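Local coordinates for protein fiber (Bovine adenovirus 4, PDB 4UE0) that forms the trimeric head of the viral fibre, the capsid protein through which the virus probably attaches to its host-cell receptor, at residues A[21-26]-A[58-63]; A[36-41]-A[112-117]. All blocks are in the same frame, centred on the assembly; numbering follows the deposited sequence.

Contact 1. Residues A[21-26]-A[58-63]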
ATOM      1  N   ILE A  21      12.330  -6.712 -12.027  1.00 13.98           N
ATOM      2  CA  ILE A  21      11.157  -6.439 -11.221  1.00 14.73           C
ATOM      3  C   ILE A  21      10.507  -7.763 -10.886  1.00 15.66           C
ATOM      4  O   ILE A  21      10.640  -8.747 -11.629  1.00 18.47           O
ATOM      5  CB  ILE A  21      10.133  -5.516 -11.867  1.00 16.12           C
ATOM      6  CG1 ILE A  21       9.470  -6.121 -13.083  1.00 18.68           C
ATOM      7  CG2 ILE A  21      10.743  -4.184 -12.133  1.00 17.75           C
ATOM      8  CD1 ILE A  21       8.194  -5.394 -13.436  1.00 18.09           C
ATOM      9  N   ALA A  22       9.872  -7.820  -9.721  1.00 13.88           N
ATOM     10  CA  ALA A  22       9.273  -9.065  -9.253  1.00 15.50           C
ATOM     11  C   ALA A  22       7.813  -8.820  -8.908  1.00 13.56           C
ATOM     12  O   ALA A  22       7.497  -8.043  -8.002  1.00 14.29           O
ATOM     13  CB  ALA A  22      10.035  -9.647  -8.077  1.00 16.94           C
ATOM     14  N   LEU A  23       6.951  -9.487  -9.664  1.00 14.30           N
ATOM     15  CA  LEU A  23       5.495  -9.360  -9.565  1.00 13.94           C
ATOM     16  C   LEU A  23       4.871 -10.558  -8.891  1.00 15.65           C
ATOM     17  O   LEU A  23       5.319 -11.688  -9.082  1.00 18.63           O
ATOM     18  CB  LEU A  23       4.891  -9.208 -10.948  1.00 15.77           C
ATOM     19  CG  LEU A  23       5.394  -8.031 -11.779  1.00 16.34           C
ATOM     20  CD1 LEU A  23       4.945  -8.166 -13.237  1.00 18.78           C
ATOM     21  CD2 LEU A  23       4.880  -6.748 -11.172  1.00 15.63           C
ATOM     22  N   GLY A  24       3.847 -10.282  -8.107  1.00 15.37           N
ATOM     23  CA  GLY A  24       3.009 -11.306  -7.514  1.00 16.26           C
ATOM     24  C   GLY A  24       1.588 -11.029  -7.894  1.00 15.90           C
ATOM     25  O   GLY A  24       1.192  -9.875  -8.107  1.00 16.63           O
ATOM     26  N   TRP A  25       0.797 -12.071  -7.998  1.00 16.70           N
ATOM     27  CA  TRP A  25      -0.616 -11.921  -8.304  1.00 18.60           C
ATOM     28  C   TRP A  25      -1.431 -12.889  -7.477  1.00 19.78           C
ATOM     29  O   TRP A  25      -0.923 -13.947  -7.037  1.00 21.61           O
ATOM     30  CB  TRP A  25      -0.876 -12.123  -9.806  1.00 21.38           C
ATOM     31  CG  TRP A  25      -0.491 -13.491 -10.309  1.00 22.87           C
ATOM     32  CD1 TRP A  25       0.719 -13.872 -10.866  1.00 23.32           C
ATOM     33  CD2 TRP A  25      -1.303 -14.665 -10.280  1.00 28.02           C
ATOM     34  NE1 TRP A  25       0.685 -15.210 -11.173  1.00 27.91           N
ATOM     35  CE2 TRP A  25      -0.540 -15.719 -10.823  1.00 27.31           C
ATOM     36  CE3 TRP A  25      -2.605 -14.931  -9.846  1.00 29.27           C
ATOM     37  CZ2 TRP A  25      -1.046 -17.034 -10.945  1.00 32.55           C
ATOM     38  CZ3 TRP A  25      -3.109 -16.238  -9.962  1.00 33.78           C
ATOM     39  CH2 TRP A  25      -2.333 -17.267 -10.513  1.00 38.18           C
ATOM     40  N   GLN A  26      -2.687 -12.503  -7.227  1.00 19.76           N
ATOM     41  CA  GLN A  26      -3.636 -13.365  -6.507  0.50 20.42           C
ATOM     42  C   GLN A  26      -5.039 -13.140  -7.051  1.00 19.62           C
ATOM     43  O   GLN A  26      -5.409 -12.025  -7.456  1.00 20.20           O
ATOM     44  CB  GLN A  26      -3.666 -13.117  -4.978  0.50 21.45           C
ATOM     45  CG  GLN A  26      -2.352 -12.786  -4.287  0.50 28.47           C
ATOM     46  CD  GLN A  26      -2.565 -12.015  -2.984  0.50 31.35           C
ATOM     47  OE1 GLN A  26      -1.807 -11.092  -2.649  0.50 30.98           O
ATOM     48  NE2 GLN A  26      -3.616 -12.379  -2.252  0.50 32.78           N
ATOM     49  N   SER A  58       0.878 -17.695 -18.162  1.00 39.57           N
ATOM     50  CA  SER A  58      -0.528 -18.050 -17.928  1.00 33.83           C
ATOM     51  C   SER A  58      -1.096 -17.510 -16.602  1.00 28.78           C
ATOM     52  O   SER A  58      -2.247 -17.008 -16.548  1.00 32.18           O
ATOM     53  CB  SER A  58      -0.664 -19.577 -17.949  1.00 30.45           C
ATOM     54  OG  SER A  58       0.088 -20.186 -16.894  1.00 41.74           O
ATOM     55  N   GLY A  59      -0.292 -17.647 -15.542  1.00 26.34           N
ATOM     56  CA  GLY A  59      -0.718 -17.242 -14.212  1.00 26.29           C
ATOM     57  C   GLY A  59      -1.062 -15.761 -14.211  1.00 28.99           C
ATOM     58  O   GLY A  59      -2.156 -15.341 -13.845  1.00 28.92           O
ATOM     59  N   LEU A  60      -0.128 -14.954 -14.667  1.00 25.92           N
ATOM     60  CA  LEU A  60      -0.315 -13.522 -14.605  1.00 24.03           C
ATOM     61  C   LEU A  60      -1.428 -13.056 -15.532  1.00 21.37           C
ATOM     62  O   LEU A  60      -2.213 -12.139 -15.222  1.00 24.09           O
ATOM     63  CB  LEU A  60       0.989 -12.863 -14.971  1.00 27.08           C
ATOM     64  CG  LEU A  60       1.139 -11.407 -14.665  1.00 28.89           C
ATOM     65  CD1 LEU A  60       0.746 -11.009 -13.239  1.00 24.80           C
ATOM     66  CD2 LEU A  60       2.590 -11.084 -14.919  1.00 29.88           C
ATOM     67  N   GLU A  61      -1.508 -13.671 -16.700  1.00 23.46           N
ATOM     68  CA  GLU A  61      -2.543 -13.267 -17.619  1.00 21.74           C
ATOM     69  C   GLU A  61      -3.926 -13.451 -16.976  1.00 22.87           C
ATOM     70  O   GLU A  61      -4.861 -12.743 -17.358  1.00 25.58           O
ATOM     71  CB  GLU A  61      -2.491 -14.060 -18.911  1.00 27.45           C
ATOM     72  CG  GLU A  61      -1.505 -13.589 -19.962  1.00 34.60           C
ATOM     73  CD  GLU A  61      -1.717 -14.309 -21.282  1.00 41.17           C
ATOM     74  OE1 GLU A  61      -1.516 -15.537 -21.309  1.00 57.14           O
ATOM     75  OE2 GLU A  61      -2.096 -13.666 -22.280  1.00 38.46           O
ATOM     76  N   SER A  62      -4.059 -14.401 -16.030  1.00 22.98           N
ATOM     77  CA  SER A  62      -5.365 -14.762 -15.465  1.00 23.31           C
ATOM     78  C   SER A  62      -6.019 -13.646 -14.655  1.00 25.27           C
ATOM     79  O   SER A  62      -7.224 -13.724 -14.397  1.00 24.86           O
ATOM     80  CB  SER A  62      -5.268 -16.072 -14.648  1.00 26.23           C
ATOM     81  OG  SER A  62      -4.609 -15.948 -13.380  1.00 25.59           O
ATOM     82  N   ILE A  63      -5.260 -12.624 -14.248  1.00 22.61           N
ATOM     83  CA  ILE A  63      -5.845 -11.575 -13.431  1.00 19.68           C
ATOM     84  C   ILE A  63      -6.395 -10.427 -14.289  1.00 18.73           C
ATOM     85  O   ILE A  63      -7.034  -9.497 -13.760  1.00 22.30           O
ATOM     86  CB  ILE A  63      -4.868 -11.025 -12.348  1.00 18.73           C
ATOM     87  CG1 ILE A  63      -3.717 -10.218 -12.973  1.00 19.79           C
ATOM     88  CG2 ILE A  63      -4.359 -12.133 -11.433  1.00 22.36           C
ATOM     89  CD1 ILE A  63      -2.925  -9.420 -11.982  1.00 19.76           C
TER
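The indole of W25 lies flat against the backbone of the short helix 58-61, with G59 O, L60 N and the CA of L60 all over one face. G59 O stands 3.4 Å above the ring plane, over its centre; L60 N sits at a similar height but displaced toward the rim. Over the five-membered ring the CA of L60 makes a CH-pi contact, 4.1 Å from the centroid and 19° off the normal. The closest approach, W25 CZ2 to G59 CA at 3.3 Å, brings the ring down onto the glycine backbone. A chi1 of 61° at W25 turns the indole away from its own strand and out over the helix.

S62 OG lies over the same face, 3.7 Å from W25 CZ3. That hydroxyl donates to G59 O (2.6 Å) within the carbonyl plane, and S62 N donates to the same oxygen, so the carbonyl over the indole is gripped twice. I63 CG2 approaches W25 CE3 obliquely, while L60 CD1 meets W25 CD1 at 3.7 Å. Further along the strand, L23 CD1 touches L60 CD2, the two side chains crossing at about a right angle.

No hydrogen bond joins the segments; the evidence is for aromatic and apolar packing of a one-turn helix onto a β-strand. The carboxylate oxygen OD2 of D57 accepts a hydrogen bond from L60 N. Within the head domain, L60 and I63 also rest on L38 of strand 34-40, and L23 and L60 on F54 of strand 51-55, while R8 of strand 8-16 touches W25.

Contact 2. Residues A[36-41]-A[112-117]; sequences YILNCS and SAWTAS
An antiparallel β-ladder pairs strand 34-40 with strand 114-120 in the fibre head, and W114 packs on C40 across it. The local axes approach to 4.6 Å at 166°. L38 with A116 and C40 with W114 are the hydrogen-bonded pairs, alternating with the non-hydrogen-bonded pairs I37 with S117 and N39 with T115. Each hydrogen-bonded pair is joined in both directions; A116 N to L38 O is the shortest of the four bonds at 2.8 Å and nearly straight at its hydrogen (173°).

L38, C40, W114 and A116 share one face of the sheet. W114 reaches across to the neighbouring strand with its indole. C40 CB lies 3.2 Å above the ring plane, offset toward the rim, and is 3.3 Å from W114 CE2, a close CH-pi contact. C40 SG takes a more oblique place, 4.5 Å from the centroid of the five-membered ring. L38 comes instead to the ring's edge, in its plane, where CD2 meets W114 CH2 at 3.9 Å. N39, whose side chain points to the other face, brings its CB to 3.3 Å from W114 O.

Just beyond the strand ends, a water donates to both S41 O and S112 O, bridging the two segments. S41 OG is hydrogen-bonded to S117 OG of the second subunit, and S117 OG to S41 OG of the third. Strand 34-40 lies between strand 114-120 and strand 19-29, whose Q26 and G24 make backbone hydrogen bonds to I37 and N39. W114 is further packed by A72 and C74 of strand 70-77 and by V88 and I90 of strand 83-93, placing it between the two sheets.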
ATOM      1  N   TYR A  36      -8.849  -9.312  -7.654  1.00 14.81           N
ATOM      2  CA  TYR A  36      -7.667  -9.516  -8.490  1.00 14.59           C
ATOM      3  C   TYR A  36      -6.596  -8.591  -7.949  1.00 13.31           C
ATOM      4  O   TYR A  36      -6.773  -7.374  -7.944  1.00 13.02           O
ATOM      5  CB  TYR A  36      -7.971  -9.190  -9.948  1.00 15.65           C
ATOM      6  CG  TYR A  36      -9.054 -10.072 -10.495  1.00 18.53           C
ATOM      7  CD1 TYR A  36      -8.748 -11.319 -10.981  1.00 19.14           C
ATOM      8  CD2 TYR A  36     -10.385  -9.679 -10.467  1.00 20.71           C
ATOM      9  CE1 TYR A  36      -9.730 -12.179 -11.443  1.00 22.26           C
ATOM     10  CE2 TYR A  36     -11.384 -10.524 -10.940  1.00 24.60           C
ATOM     11  CZ  TYR A  36     -11.044 -11.772 -11.431  1.00 23.49           C
ATOM     12  OH  TYR A  36     -12.009 -12.614 -11.903  1.00 29.73           O
ATOM     13  N   ILE A  37      -5.497  -9.173  -7.470  1.00 14.33           N
ATOM     14  CA  ILE A  37      -4.414  -8.432  -6.817  1.00 14.47           C
ATOM     15  C   ILE A  37      -3.151  -8.573  -7.662  1.00 14.01           C
ATOM     16  O   ILE A  37      -2.782  -9.685  -8.063  1.00 16.62           O
ATOM     17  CB  ILE A  37      -4.178  -8.947  -5.380  0.50 15.39           C
ATOM     18  CG1 ILE A  37      -5.381  -8.603  -4.495  0.50 17.40           C
ATOM     19  CG2 ILE A  37      -2.916  -8.353  -4.780  0.50 18.03           C
ATOM     20  CD1 ILE A  37      -5.519  -9.468  -3.268  0.50 18.27           C
ATOM     21  N   LEU A  38      -2.490  -7.445  -7.885  1.00 12.80           N
ATOM     22  CA  LEU A  38      -1.186  -7.414  -8.532  1.00 13.26           C
ATOM     23  C   LEU A  38      -0.243  -6.627  -7.644  1.00 12.45           C
ATOM     24  O   LEU A  38      -0.547  -5.489  -7.285  1.00 13.10           O
ATOM     25  CB  LEU A  38      -1.255  -6.735  -9.906  1.00 13.48           C
ATOM     26  CG  LEU A  38       0.051  -6.675 -10.697  1.00 14.74           C
ATOM     27  CD1 LEU A  38       0.621  -8.049 -10.995  1.00 15.65           C
ATOM     28  CD2 LEU A  38      -0.142  -5.898 -11.995  1.00 17.88           C
ATOM     29  N   ASN A  39       0.903  -7.203  -7.312  1.00 13.49           N
ATOM     30  CA  ASN A  39       1.873  -6.426  -6.629  1.00 15.01           C
ATOM     31  C   ASN A  39       3.254  -6.551  -7.169  1.00 13.65           C
ATOM     32  O   ASN A  39       3.553  -7.398  -7.982  1.00 14.59           O
ATOM     33  CB  ASN A  39       1.819  -6.696  -5.177  1.00 17.53           C
ATOM     34  CG  ASN A  39       2.054  -8.107  -4.858  1.00 17.31           C
ATOM     35  OD1 ASN A  39       2.900  -8.786  -5.467  1.00 22.61           O
ATOM     36  ND2 ASN A  39       1.268  -8.612  -3.918  1.00 26.90           N
ATOM     37  N   CYS A  40       4.078  -5.629  -6.728  1.00 12.12           N
ATOM     38  CA  CYS A  40       5.440  -5.538  -7.186  1.00 12.06           C
ATOM     39  C   CYS A  40       6.321  -5.168  -6.026  1.00 11.57           C
ATOM     40  O   CYS A  40       6.018  -4.251  -5.274  1.00 11.67           O
ATOM     41  CB  CYS A  40       5.504  -4.455  -8.259  1.00 14.91           C
ATOM     42  SG  CYS A  40       7.028  -4.375  -9.213  1.00 16.74           S
ATOM     43  N   SER A  41       7.437  -5.877  -5.895  1.00 10.89           N
ATOM     44  CA  SER A  41       8.435  -5.503  -4.893  1.00 11.20           C
ATOM     45  C   SER A  41       9.163  -4.231  -5.285  1.00 10.29           C
ATOM     46  O   SER A  41       9.104  -3.802  -6.458  1.00 11.26           O
ATOM     47  CB  SER A  41       9.431  -6.642  -4.671  1.00 11.64           C
ATOM     48  OG  SER A  41       8.832  -7.766  -4.052  1.00 12.83           O
ATOM     49  N   SER A 112       9.510   2.381  -4.579  1.00  9.87           N
ATOM     50  CA  SER A 112       8.795   1.622  -3.558  1.00 10.18           C
ATOM     51  C   SER A 112       7.903   0.521  -4.152  1.00 10.74           C
ATOM     52  O   SER A 112       7.413   0.626  -5.266  1.00 11.35           O
ATOM     53  CB  SER A 112       7.948   2.555  -2.711  1.00 11.82           C
ATOM     54  OG  SER A 112       7.061   3.327  -3.495  1.00 15.09           O
ATOM     55  N   ALA A 113       7.708  -0.550  -3.367  1.00  9.96           N
ATOM     56  CA  ALA A 113       6.776  -1.591  -3.697  1.00  9.74           C
ATOM     57  C   ALA A 113       5.358  -1.016  -3.791  1.00 10.96           C
ATOM     58  O   ALA A 113       4.988  -0.067  -3.108  1.00 11.54           O
ATOM     59  CB  ALA A 113       6.815  -2.653  -2.625  1.00 10.87           C
ATOM     60  N   TRP A 114       4.544  -1.651  -4.618  1.00 11.53           N
ATOM     61  CA  TRP A 114       3.159  -1.220  -4.804  1.00 12.06           C
ATOM     62  C   TRP A 114       2.264  -2.406  -4.950  1.00 11.24           C
ATOM     63  O   TRP A 114       2.674  -3.507  -5.296  1.00 11.48           O
ATOM     64  CB  TRP A 114       3.021  -0.269  -6.011  1.00 13.08           C
ATOM     65  CG  TRP A 114       3.573  -0.784  -7.310  1.00 13.87           C
ATOM     66  CD1 TRP A 114       4.784  -0.491  -7.842  1.00 15.41           C
ATOM     67  CD2 TRP A 114       2.914  -1.631  -8.270  1.00 12.61           C
ATOM     68  NE1 TRP A 114       4.922  -1.080  -9.059  1.00 15.73           N
ATOM     69  CE2 TRP A 114       3.797  -1.811  -9.332  1.00 14.37           C
ATOM     70  CE3 TRP A 114       1.669  -2.274  -8.313  1.00 13.24           C
ATOM     71  CZ2 TRP A 114       3.494  -2.631 -10.418  1.00 15.17           C
ATOM     72  CZ3 TRP A 114       1.388  -3.107  -9.369  1.00 15.14           C
ATOM     73  CH2 TRP A 114       2.296  -3.271 -10.410  1.00 15.92           C
ATOM     74  N   THR A 115       0.984  -2.142  -4.716  1.00 11.68           N
ATOM     75  CA  THR A 115      -0.046  -3.127  -4.886  1.00 11.99           C
ATOM     76  C   THR A 115      -1.281  -2.497  -5.518  1.00 10.92           C
ATOM     77  O   THR A 115      -1.679  -1.420  -5.111  1.00 12.57           O
ATOM     78  CB  THR A 115      -0.538  -3.742  -3.536  0.50 13.56           C
ATOM     79  OG1 THR A 115       0.535  -4.412  -2.870  0.50 13.79           O
ATOM     80  CG2 THR A 115      -1.692  -4.740  -3.777  0.50 17.99           C
ATOM     81  N   ALA A 116      -1.885  -3.214  -6.446  1.00 10.66           N
ATOM     82  CA  ALA A 116      -3.134  -2.823  -7.089  1.00 10.74           C
ATOM     83  C   ALA A 116      -4.186  -3.873  -6.813  1.00 10.90           C
ATOM     84  O   ALA A 116      -3.877  -5.067  -6.687  1.00 13.27           O
ATOM     85  CB  ALA A 116      -2.955  -2.685  -8.598  1.00 11.56           C
ATOM     86  N   SER A 117      -5.456  -3.471  -6.751  1.00 10.51           N
ATOM     87  CA  SER A 117      -6.551  -4.401  -6.489  1.00 10.99           C
ATOM     88  C   SER A 117      -7.776  -3.974  -7.283  1.00 10.81           C
ATOM     89  O   SER A 117      -8.181  -2.804  -7.203  1.00 11.20           O
ATOM     90  CB  SER A 117      -6.950  -4.347  -4.976  1.00 11.94           C
ATOM     91  OG  SER A 117      -8.133  -5.100  -4.725  1.00 14.84           O
TER
HETATM   92  O   HOH W   1       7.718  -1.273  -7.346  1.00 24.68           O

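In the fold
Contacts 1 and 2 have centres about 10 Å apart and meet through one four-stranded antiparallel sheet, ordered 8-16, 19-29, 34-40, 114-120. Along the chain their segments alternate: 21-26, 36-41, 58-63, then 112-117. Strands 19-29 and 34-40, successive in sequence and adjacent in the sheet, tie the two together, with probable backbone hydrogen bonds from N39 N to G24 O (2.8 Å) and from I37 N to Q26 O (2.9 Å). Contact 1 sets the helix 58-61 against this sheet, whereas contact 2 pairs strand 34-40 with strand 114-120, the outermost within this chain. Both contacts reach the second subunit, so this sheet takes part in the interface between subunits of the trimer.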